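Local coordinates for cytoplasmic export protein 1 (Saccharomyces cerevisiae, PDB 3VWA), which binds tRNA and serves in the nuclear tRNA export machinery, where it may pass aminoacylated tRNAs from export receptors to the translation machinery, at residues L321-S333 and D354-L368. Residues are numbered along the deposited sequence; the frame is centred on the assembly and turned at random.
Sequences LVPFLAIVLDLTS and DRQVRFLLLIYLPKL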
ATOM      1  N   LEU A 321       0.035   5.192  19.496  1.00 29.45           N
ATOM      2  CA  LEU A 321       0.246   3.835  18.952  1.00 29.92           C
ATOM      3  C   LEU A 321      -0.901   3.321  18.095  1.00 27.30           C
ATOM      4  O   LEU A 321      -0.697   2.938  16.969  1.00 29.68           O
ATOM      5  CB  LEU A 321       0.516   2.848  20.067  1.00 32.42           C
ATOM      6  CG  LEU A 321       1.853   3.100  20.763  1.00 32.55           C
ATOM      7  CD1 LEU A 321       1.805   2.352  22.095  1.00 33.72           C
ATOM      8  CD2 LEU A 321       2.981   2.625  19.880  1.00 35.10           C
ATOM      9  N   VAL A 322      -2.096   3.305  18.653  1.00 29.22           N
ATOM     10  CA  VAL A 322      -3.329   2.933  17.940  1.00 28.74           C
ATOM     11  C   VAL A 322      -3.601   3.818  16.719  1.00 27.54           C
ATOM     12  O   VAL A 322      -3.788   3.305  15.632  1.00 27.97           O
ATOM     13  CB  VAL A 322      -4.530   2.828  18.936  1.00 29.34           C
ATOM     14  CG1 VAL A 322      -5.866   2.569  18.241  1.00 29.71           C
ATOM     15  CG2 VAL A 322      -4.260   1.707  19.915  1.00 27.80           C
ATOM     16  N   PRO A 323      -3.592   5.161  16.869  1.00 28.23           N
ATOM     17  CA  PRO A 323      -3.936   5.929  15.642  1.00 27.58           C
ATOM     18  C   PRO A 323      -2.938   5.796  14.502  1.00 25.28           C
ATOM     19  O   PRO A 323      -3.360   5.607  13.376  1.00 24.78           O
ATOM     20  CB  PRO A 323      -4.048   7.388  16.108  1.00 28.88           C
ATOM     21  CG  PRO A 323      -3.964   7.348  17.604  1.00 32.21           C
ATOM     22  CD  PRO A 323      -3.425   6.008  18.053  1.00 28.71           C
ATOM     23  N   PHE A 324      -1.628   5.871  14.790  1.00 24.50           N
ATOM     24  CA  PHE A 324      -0.609   5.770  13.770  1.00 24.24           C
ATOM     25  C   PHE A 324      -0.635   4.380  13.129  1.00 24.27           C
ATOM     26  O   PHE A 324      -0.488   4.255  11.925  1.00 25.03           O
ATOM     27  CB  PHE A 324       0.842   6.005  14.331  1.00 22.72           C
ATOM     28  CG  PHE A 324       1.130   7.432  14.802  1.00 22.81           C
ATOM     29  CD1 PHE A 324       0.149   8.431  14.795  1.00 20.89           C
ATOM     30  CD2 PHE A 324       2.402   7.753  15.318  1.00 22.11           C
ATOM     31  CE1 PHE A 324       0.422   9.755  15.221  1.00 20.35           C
ATOM     32  CE2 PHE A 324       2.690   9.044  15.757  1.00 21.76           C
ATOM     33  CZ  PHE A 324       1.697  10.047  15.732  1.00 22.12           C
ATOM     34  N   LEU A 325      -0.790   3.339  13.928  1.00 23.06           N
ATOM     35  CA  LEU A 325      -0.723   1.960  13.375  1.00 21.62           C
ATOM     36  C   LEU A 325      -1.959   1.775  12.498  1.00 22.78           C
ATOM     37  O   LEU A 325      -1.920   1.035  11.483  1.00 25.46           O
ATOM     38  CB  LEU A 325      -0.772   0.967  14.510  1.00 22.40           C
ATOM     39  CG  LEU A 325       0.208  -0.167  14.753  1.00 28.10           C
ATOM     40  CD1 LEU A 325      -0.387  -1.130  15.775  1.00 30.50           C
ATOM     41  CD2 LEU A 325       0.616  -0.944  13.499  1.00 27.68           C
ATOM     42  N   ALA A 326      -3.068   2.427  12.865  1.00 22.10           N
ATOM     43  CA  ALA A 326      -4.320   2.352  12.053  1.00 23.48           C
ATOM     44  C   ALA A 326      -4.082   2.934  10.657  1.00 25.73           C
ATOM     45  O   ALA A 326      -4.482   2.346   9.621  1.00 31.10           O
ATOM     46  CB  ALA A 326      -5.515   3.040  12.767  1.00 22.29           C
ATOM     47  N   ILE A 327      -3.326   4.020  10.602  1.00 25.01           N
ATOM     48  CA  ILE A 327      -2.983   4.616   9.332  1.00 25.15           C
ATOM     49  C   ILE A 327      -2.135   3.675   8.528  1.00 28.84           C
ATOM     50  O   ILE A 327      -2.296   3.549   7.310  1.00 29.90           O
ATOM     51  CB  ILE A 327      -2.187   5.898   9.566  1.00 27.14           C
ATOM     52  CG1 ILE A 327      -2.848   6.761  10.652  1.00 35.95           C
ATOM     53  CG2 ILE A 327      -1.908   6.669   8.310  1.00 23.69           C
ATOM     54  CD1 ILE A 327      -4.077   7.500  10.221  1.00 40.01           C
ATOM     55  N   VAL A 328      -1.162   3.045   9.178  1.00 28.60           N
ATOM     56  CA  VAL A 328      -0.216   2.267   8.430  1.00 27.90           C
ATOM     57  C   VAL A 328      -0.978   1.037   7.863  1.00 26.77           C
ATOM     58  O   VAL A 328      -0.809   0.685   6.692  1.00 25.24           O
ATOM     59  CB  VAL A 328       0.987   1.878   9.310  1.00 26.94           C
ATOM     60  CG1 VAL A 328       1.604   0.581   8.850  1.00 27.80           C
ATOM     61  CG2 VAL A 328       2.042   2.966   9.289  1.00 29.09           C
ATOM     62  N   LEU A 329      -1.789   0.404   8.704  1.00 28.68           N
ATOM     63  CA  LEU A 329      -2.505  -0.837   8.321  1.00 28.97           C
ATOM     64  C   LEU A 329      -3.494  -0.553   7.225  1.00 26.34           C
ATOM     65  O   LEU A 329      -3.605  -1.350   6.296  1.00 25.40           O
ATOM     66  CB  LEU A 329      -3.284  -1.472   9.483  1.00 27.24           C
ATOM     67  CG  LEU A 329      -2.487  -2.066  10.622  1.00 31.39           C
ATOM     68  CD1 LEU A 329      -3.400  -2.292  11.840  1.00 29.63           C
ATOM     69  CD2 LEU A 329      -1.806  -3.323  10.100  1.00 28.60           C
ATOM     70  N   ASP A 330      -4.201   0.565   7.358  1.00 26.20           N
ATOM     71  CA  ASP A 330      -5.071   1.081   6.287  1.00 28.70           C
ATOM     72  C   ASP A 330      -4.322   1.356   5.001  1.00 29.49           C
ATOM     73  O   ASP A 330      -4.649   0.816   3.962  1.00 28.53           O
ATOM     74  CB  ASP A 330      -5.826   2.368   6.703  1.00 27.16           C
ATOM     75  CG  ASP A 330      -6.765   2.902   5.581  1.00 29.04           C
ATOM     76  OD1 ASP A 330      -7.053   4.119   5.561  1.00 31.15           O
ATOM     77  OD2 ASP A 330      -7.254   2.117   4.729  1.00 31.63           O
ATOM     78  N   LEU A 331      -3.298   2.190   5.048  1.00 31.29           N
ATOM     79  CA  LEU A 331      -2.701   2.636   3.787  1.00 30.80           C
ATOM     80  C   LEU A 331      -1.882   1.551   3.091  1.00 28.98           C
ATOM     81  O   LEU A 331      -1.786   1.568   1.865  1.00 28.94           O
ATOM     82  CB  LEU A 331      -1.869   3.891   3.986  1.00 29.56           C
ATOM     83  CG  LEU A 331      -2.655   5.148   4.355  1.00 33.18           C
ATOM     84  CD1 LEU A 331      -1.651   6.256   4.544  1.00 31.20           C
ATOM     85  CD2 LEU A 331      -3.695   5.519   3.292  1.00 31.37           C
ATOM     86  N   THR A 332      -1.249   0.674   3.876  1.00 29.94           N
ATOM     87  CA  THR A 332      -0.432  -0.430   3.328  1.00 28.66           C
ATOM     88  C   THR A 332      -1.385  -1.357   2.597  1.00 31.59           C
ATOM     89  O   THR A 332      -1.130  -1.726   1.455  1.00 37.28           O
ATOM     90  CB  THR A 332       0.346  -1.273   4.385  1.00 26.66           C
ATOM     91  OG1 THR A 332      -0.480  -1.570   5.507  1.00 23.20           O
ATOM     92  CG2 THR A 332       1.616  -0.541   4.900  1.00 23.87           C
ATOM     93  N   SER A 333      -2.495  -1.685   3.235  1.00 34.31           N
ATOM     94  CA  SER A 333      -3.496  -2.534   2.609  1.00 37.92           C
ATOM     95  C   SER A 333      -4.045  -1.882   1.345  1.00 42.08           C
ATOM     96  O   SER A 333      -4.080  -2.513   0.302  1.00 37.16           O
ATOM     97  CB  SER A 333      -4.637  -2.860   3.569  1.00 40.40           C
ATOM     98  OG  SER A 333      -5.747  -3.406   2.850  1.00 52.84           O
ATOM     99  N   ASP A 354      -0.778  -3.686  25.135  1.00 47.18           N
ATOM    100  CA  ASP A 354      -1.942  -2.804  24.982  1.00 44.85           C
ATOM    101  C   ASP A 354      -3.175  -3.441  24.295  1.00 35.90           C
ATOM    102  O   ASP A 354      -3.096  -3.906  23.181  1.00 33.35           O
ATOM    103  CB  ASP A 354      -1.586  -1.513  24.262  1.00 46.16           C
ATOM    104  CG  ASP A 354      -2.547  -0.415  24.599  1.00 49.23           C
ATOM    105  OD1 ASP A 354      -3.307   0.043  23.732  1.00 57.22           O
ATOM    106  OD2 ASP A 354      -2.584  -0.049  25.781  1.00 56.43           O
ATOM    107  N   ARG A 355      -4.302  -3.390  24.977  1.00 31.87           N
ATOM    108  CA  ARG A 355      -5.572  -3.984  24.558  1.00 33.29           C
ATOM    109  C   ARG A 355      -6.135  -3.325  23.306  1.00 32.72           C
ATOM    110  O   ARG A 355      -6.642  -3.983  22.421  1.00 37.40           O
ATOM    111  CB  ARG A 355      -6.559  -3.734  25.690  1.00 38.33           C
ATOM    112  CG  ARG A 355      -7.725  -4.678  25.806  1.00 41.06           C
ATOM    113  CD  ARG A 355      -7.320  -5.677  26.854  1.00 43.71           C
ATOM    114  NE  ARG A 355      -7.751  -5.308  28.183  1.00 39.38           N
ATOM    115  CZ  ARG A 355      -7.263  -5.823  29.311  1.00 44.04           C
ATOM    116  NH1 ARG A 355      -7.734  -5.396  30.483  1.00 46.59           N
ATOM    117  NH2 ARG A 355      -6.303  -6.748  29.287  1.00 43.18           N
ATOM    118  N   GLN A 356      -6.061  -2.004  23.249  1.00 31.55           N
ATOM    119  CA  GLN A 356      -6.580  -1.263  22.121  1.00 31.08           C
ATOM    120  C   GLN A 356      -5.766  -1.495  20.827  1.00 29.01           C
ATOM    121  O   GLN A 356      -6.289  -1.405  19.709  1.00 26.48           O
ATOM    122  CB  GLN A 356      -6.638   0.226  22.524  1.00 32.68           C
ATOM    123  CG  GLN A 356      -7.695   0.502  23.610  1.00 34.63           C
ATOM    124  CD  GLN A 356      -9.037  -0.227  23.383  1.00 37.15           C
ATOM    125  OE1 GLN A 356      -9.643  -0.164  22.295  1.00 44.28           O
ATOM    126  NE2 GLN A 356      -9.521  -0.907  24.433  1.00 37.52           N
ATOM    127  N   VAL A 357      -4.474  -1.757  20.994  1.00 25.58           N
ATOM    128  CA  VAL A 357      -3.642  -2.184  19.912  1.00 27.35           C
ATOM    129  C   VAL A 357      -4.132  -3.536  19.360  1.00 28.43           C
ATOM    130  O   VAL A 357      -4.327  -3.695  18.161  1.00 27.11           O
ATOM    131  CB  VAL A 357      -2.151  -2.317  20.338  1.00 27.49           C
ATOM    132  CG1 VAL A 357      -1.350  -3.031  19.272  1.00 25.62           C
ATOM    133  CG2 VAL A 357      -1.524  -0.932  20.582  1.00 31.71           C
ATOM    134  N   ARG A 358      -4.248  -4.500  20.255  1.00 29.57           N
ATOM    135  CA  ARG A 358      -4.643  -5.847  19.921  1.00 30.81           C
ATOM    136  C   ARG A 358      -6.046  -5.867  19.246  1.00 29.34           C
ATOM    137  O   ARG A 358      -6.216  -6.550  18.248  1.00 27.33           O
ATOM    138  CB  ARG A 358      -4.618  -6.735  21.168  1.00 27.24           C
ATOM    139  CG  ARG A 358      -5.124  -8.149  20.894  1.00 31.00           C
ATOM    140  CD  ARG A 358      -4.213  -8.907  19.932  1.00 30.17           C
ATOM    141  NE  ARG A 358      -2.893  -9.181  20.522  1.00 30.30           N
ATOM    142  CZ  ARG A 358      -2.608 -10.175  21.380  1.00 34.78           C
ATOM    143  NH1 ARG A 358      -1.340 -10.354  21.811  1.00 32.18           N
ATOM    144  NH2 ARG A 358      -3.572 -11.016  21.779  1.00 28.62           N
ATOM    145  N   PHE A 359      -7.022  -5.104  19.743  1.00 28.31           N
ATOM    146  CA  PHE A 359      -8.303  -5.005  18.988  1.00 29.69           C
ATOM    147  C   PHE A 359      -8.030  -4.531  17.527  1.00 29.68           C
ATOM    148  O   PHE A 359      -8.629  -5.005  16.542  1.00 25.40           O
ATOM    149  CB  PHE A 359      -9.237  -3.991  19.656  1.00 30.42           C
ATOM    150  CG  PHE A 359      -9.981  -4.511  20.882  1.00 32.45           C
ATOM    151  CD1 PHE A 359     -10.905  -5.568  20.783  1.00 32.37           C
ATOM    152  CD2 PHE A 359      -9.806  -3.890  22.137  1.00 29.19           C
ATOM    153  CE1 PHE A 359     -11.615  -5.999  21.917  1.00 30.45           C
ATOM    154  CE2 PHE A 359     -10.489  -4.346  23.265  1.00 28.91           C
ATOM    155  CZ  PHE A 359     -11.404  -5.389  23.148  1.00 29.48           C
ATOM    156  N   LEU A 360      -7.119  -3.560  17.383  1.00 25.52           N
ATOM    157  CA  LEU A 360      -6.870  -3.043  16.044  1.00 26.31           C
ATOM    158  C   LEU A 360      -6.279  -4.153  15.136  1.00 27.81           C
ATOM    159  O   LEU A 360      -6.686  -4.266  13.951  1.00 22.96           O
ATOM    160  CB  LEU A 360      -5.965  -1.816  16.081  1.00 23.79           C
ATOM    161  CG  LEU A 360      -5.519  -1.286  14.736  1.00 26.14           C
ATOM    162  CD1 LEU A 360      -6.626  -0.843  13.730  1.00 21.75           C
ATOM    163  CD2 LEU A 360      -4.537  -0.174  15.036  1.00 24.07           C
ATOM    164  N   LEU A 361      -5.340  -4.938  15.699  1.00 22.94           N
ATOM    165  CA  LEU A 361      -4.645  -5.975  14.966  1.00 26.38           C
ATOM    166  C   LEU A 361      -5.600  -7.120  14.615  1.00 26.03           C
ATOM    167  O   LEU A 361      -5.507  -7.732  13.550  1.00 27.22           O
ATOM    168  CB  LEU A 361      -3.528  -6.578  15.845  1.00 26.48           C
ATOM    169  CG  LEU A 361      -2.301  -5.725  16.156  1.00 27.25           C
ATOM    170  CD1 LEU A 361      -1.450  -6.366  17.254  1.00 24.28           C
ATOM    171  CD2 LEU A 361      -1.502  -5.514  14.874  1.00 23.41           C
ATOM    172  N   LEU A 362      -6.514  -7.423  15.534  1.00 26.42           N
ATOM    173  CA  LEU A 362      -7.460  -8.473  15.262  1.00 28.08           C
ATOM    174  C   LEU A 362      -8.288  -8.117  14.036  1.00 28.22           C
ATOM    175  O   LEU A 362      -8.487  -8.979  13.203  1.00 30.49           O
ATOM    176  CB  LEU A 362      -8.338  -8.795  16.492  1.00 24.12           C
ATOM    177  CG  LEU A 362      -7.685  -9.420  17.703  1.00 24.87           C
ATOM    178  CD1 LEU A 362      -8.714  -9.507  18.820  1.00 25.28           C
ATOM    179  CD2 LEU A 362      -7.075 -10.799  17.498  1.00 23.87           C
ATOM    180  N   ILE A 363      -8.736  -6.860  13.942  1.00 28.09           N
ATOM    181  CA  ILE A 363      -9.415  -6.322  12.744  1.00 30.58           C
ATOM    182  C   ILE A 363      -8.658  -6.482  11.437  1.00 30.76           C
ATOM    183  O   ILE A 363      -9.293  -6.738  10.428  1.00 28.74           O
ATOM    184  CB  ILE A 363      -9.834  -4.832  12.906  1.00 29.58           C
ATOM    185  CG1 ILE A 363     -10.979  -4.733  13.900  1.00 29.90           C
ATOM    186  CG2 ILE A 363     -10.291  -4.210  11.604  1.00 29.20           C
ATOM    187  CD1 ILE A 363     -10.969  -3.487  14.763  1.00 31.88           C
ATOM    188  N   TYR A 364      -7.323  -6.329  11.446  1.00 30.69           N
ATOM    189  CA  TYR A 364      -6.562  -6.407  10.212  1.00 28.36           C
ATOM    190  C   TYR A 364      -5.871  -7.779   9.967  1.00 27.93           C
ATOM    191  O   TYR A 364      -5.205  -7.902   8.967  1.00 31.28           O
ATOM    192  CB  TYR A 364      -5.525  -5.276  10.120  1.00 30.01           C
ATOM    193  CG  TYR A 364      -6.103  -3.940   9.632  1.00 31.57           C
ATOM    194  CD1 TYR A 364      -6.115  -3.591   8.273  1.00 27.09           C
ATOM    195  CD2 TYR A 364      -6.623  -3.040  10.546  1.00 30.70           C
ATOM    196  CE1 TYR A 364      -6.677  -2.379   7.831  1.00 27.18           C
ATOM    197  CE2 TYR A 364      -7.140  -1.813  10.146  1.00 31.75           C
ATOM    198  CZ  TYR A 364      -7.177  -1.485   8.798  1.00 31.63           C
ATOM    199  OH  TYR A 364      -7.751  -0.270   8.486  1.00 31.28           O
ATOM    200  N   LEU A 365      -6.020  -8.776  10.862  1.00 25.89           N
ATOM    201  CA  LEU A 365      -5.258 -10.040  10.782  1.00 28.50           C
ATOM    202  C   LEU A 365      -5.480 -10.810   9.493  1.00 27.30           C
ATOM    203  O   LEU A 365      -4.518 -11.215   8.875  1.00 30.72           O
ATOM    204  CB  LEU A 365      -5.538 -10.989  11.974  1.00 31.32           C
ATOM    205  CG  LEU A 365      -4.344 -11.457  12.827  1.00 31.94           C
ATOM    206  CD1 LEU A 365      -4.777 -12.539  13.792  1.00 33.42           C
ATOM    207  CD2 LEU A 365      -3.052 -11.862  12.088  1.00 28.83           C
ATOM    208  N   PRO A 366      -6.758 -11.014   9.090  1.00 29.62           N
ATOM    209  CA  PRO A 366      -7.038 -11.690   7.796  1.00 32.22           C
ATOM    210  C   PRO A 366      -6.336 -10.997   6.638  1.00 29.58           C
ATOM    211  O   PRO A 366      -5.757 -11.638   5.816  1.00 37.02           O
ATOM    212  CB  PRO A 366      -8.589 -11.614   7.663  1.00 33.83           C
ATOM    213  CG  PRO A 366      -9.098 -11.215   9.027  1.00 28.73           C
ATOM    214  CD  PRO A 366      -7.988 -10.477   9.708  1.00 27.00           C
ATOM    215  N   LYS A 367      -6.305  -9.682   6.637  1.00 31.61           N
ATOM    216  CA  LYS A 367      -5.534  -8.966   5.637  1.00 30.93           C
ATOM    217  C   LYS A 367      -4.044  -9.018   5.868  1.00 30.94           C
ATOM    218  O   LYS A 367      -3.328  -8.692   4.972  1.00 29.11           O
ATOM    219  CB  LYS A 367      -5.958  -7.488   5.595  1.00 36.71           C
ATOM    220  CG  LYS A 367      -7.408  -7.263   5.267  1.00 39.97           C
ATOM    221  CD  LYS A 367      -7.518  -6.152   4.255  1.00 48.48           C
ATOM    222  CE  LYS A 367      -8.975  -5.868   3.944  1.00 47.48           C
ATOM    223  NZ  LYS A 367      -9.448  -4.844   4.918  1.00 53.96           N
ATOM    224  N   LEU A 368      -3.554  -9.354   7.074  1.00 31.54           N
ATOM    225  CA  LEU A 368      -2.100  -9.401   7.250  1.00 31.81           C
ATOM    226  C   LEU A 368      -1.500 -10.725   6.769  1.00 34.15           C
ATOM    227  O   LEU A 368      -0.297 -10.868   6.657  1.00 30.77           O
ATOM    228  CB  LEU A 368      -1.696  -9.087   8.692  1.00 33.19           C
ATOM    229  CG  LEU A 368      -2.001  -7.658   9.205  1.00 33.30           C
ATOM    230  CD1 LEU A 368      -2.077  -7.602  10.718  1.00 31.45           C
ATOM    231  CD2 LEU A 368      -0.977  -6.664   8.652  1.00 30.82           C
TER
HETATM  232  O   HOH W   1      -8.608  -0.379   5.793  1.00 41.34           O
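Val322 meets the first turn of helix 355-368 with one methyl: its CG2 lies 3.6 Å from Val357 N and also touches CB of Gln356 and CG2 of Val357. The backbones are closest here, with Val322 CA and Val357 CA 5.5 Å apart. Asp354 caps this helix start through a weak bond from Val357 N to its OD1. Leu325 then crosses Val357 at about a right angle, CD1 against CG1. One turn on, Leu360 enters as a knob into the hole formed by Val322, Leu325, Ala326 and Leu329, with CG anti to the backbone N (chi1 174°), which carries Leu360 CD2 to 3.7 Å from Ala326 N.

Leu329 divides its side chain among three partners. Leu329 CB sits 3.6 Å from the centroid of the Tyr364 ring, only 5° off the normal, a CH-pi contact squarely over one face. Leu329 CD1 touches CD2 of the same ring and meets Leu360 tip to tip, while Leu329 CD2 packs 3.7 Å from Leu368 CD2. Tyr364 OH lies beside Asp330 CB and is 2.8 Å from the oxygen of a water that donates to Asp330 OD2; the other carboxylate oxygen, OD1, is held by Arg273 and Tyr269. Replacing Tyr364 by an alanine is likely to open a gap over Leu329 CB and leave this water without its phenol partner. Ser333 ends the contact, OG against the aliphatic CD of Lys367.

Segments 321-333 and 355-368 run nearly parallel, their axes 9.6 Å apart at closest approach and crossing at -15°, a side-by-side alignment consistent with the stacked helices of the HEAT-repeat part of the protein. Helix 342-351 packs on Leu325, Leu361 and Leu368, whereas helix 255-271 adjoins 321-333 through Phe324 and Ile327, and helix 374-387 adjoins 355-368 through Leu362 and Leu365.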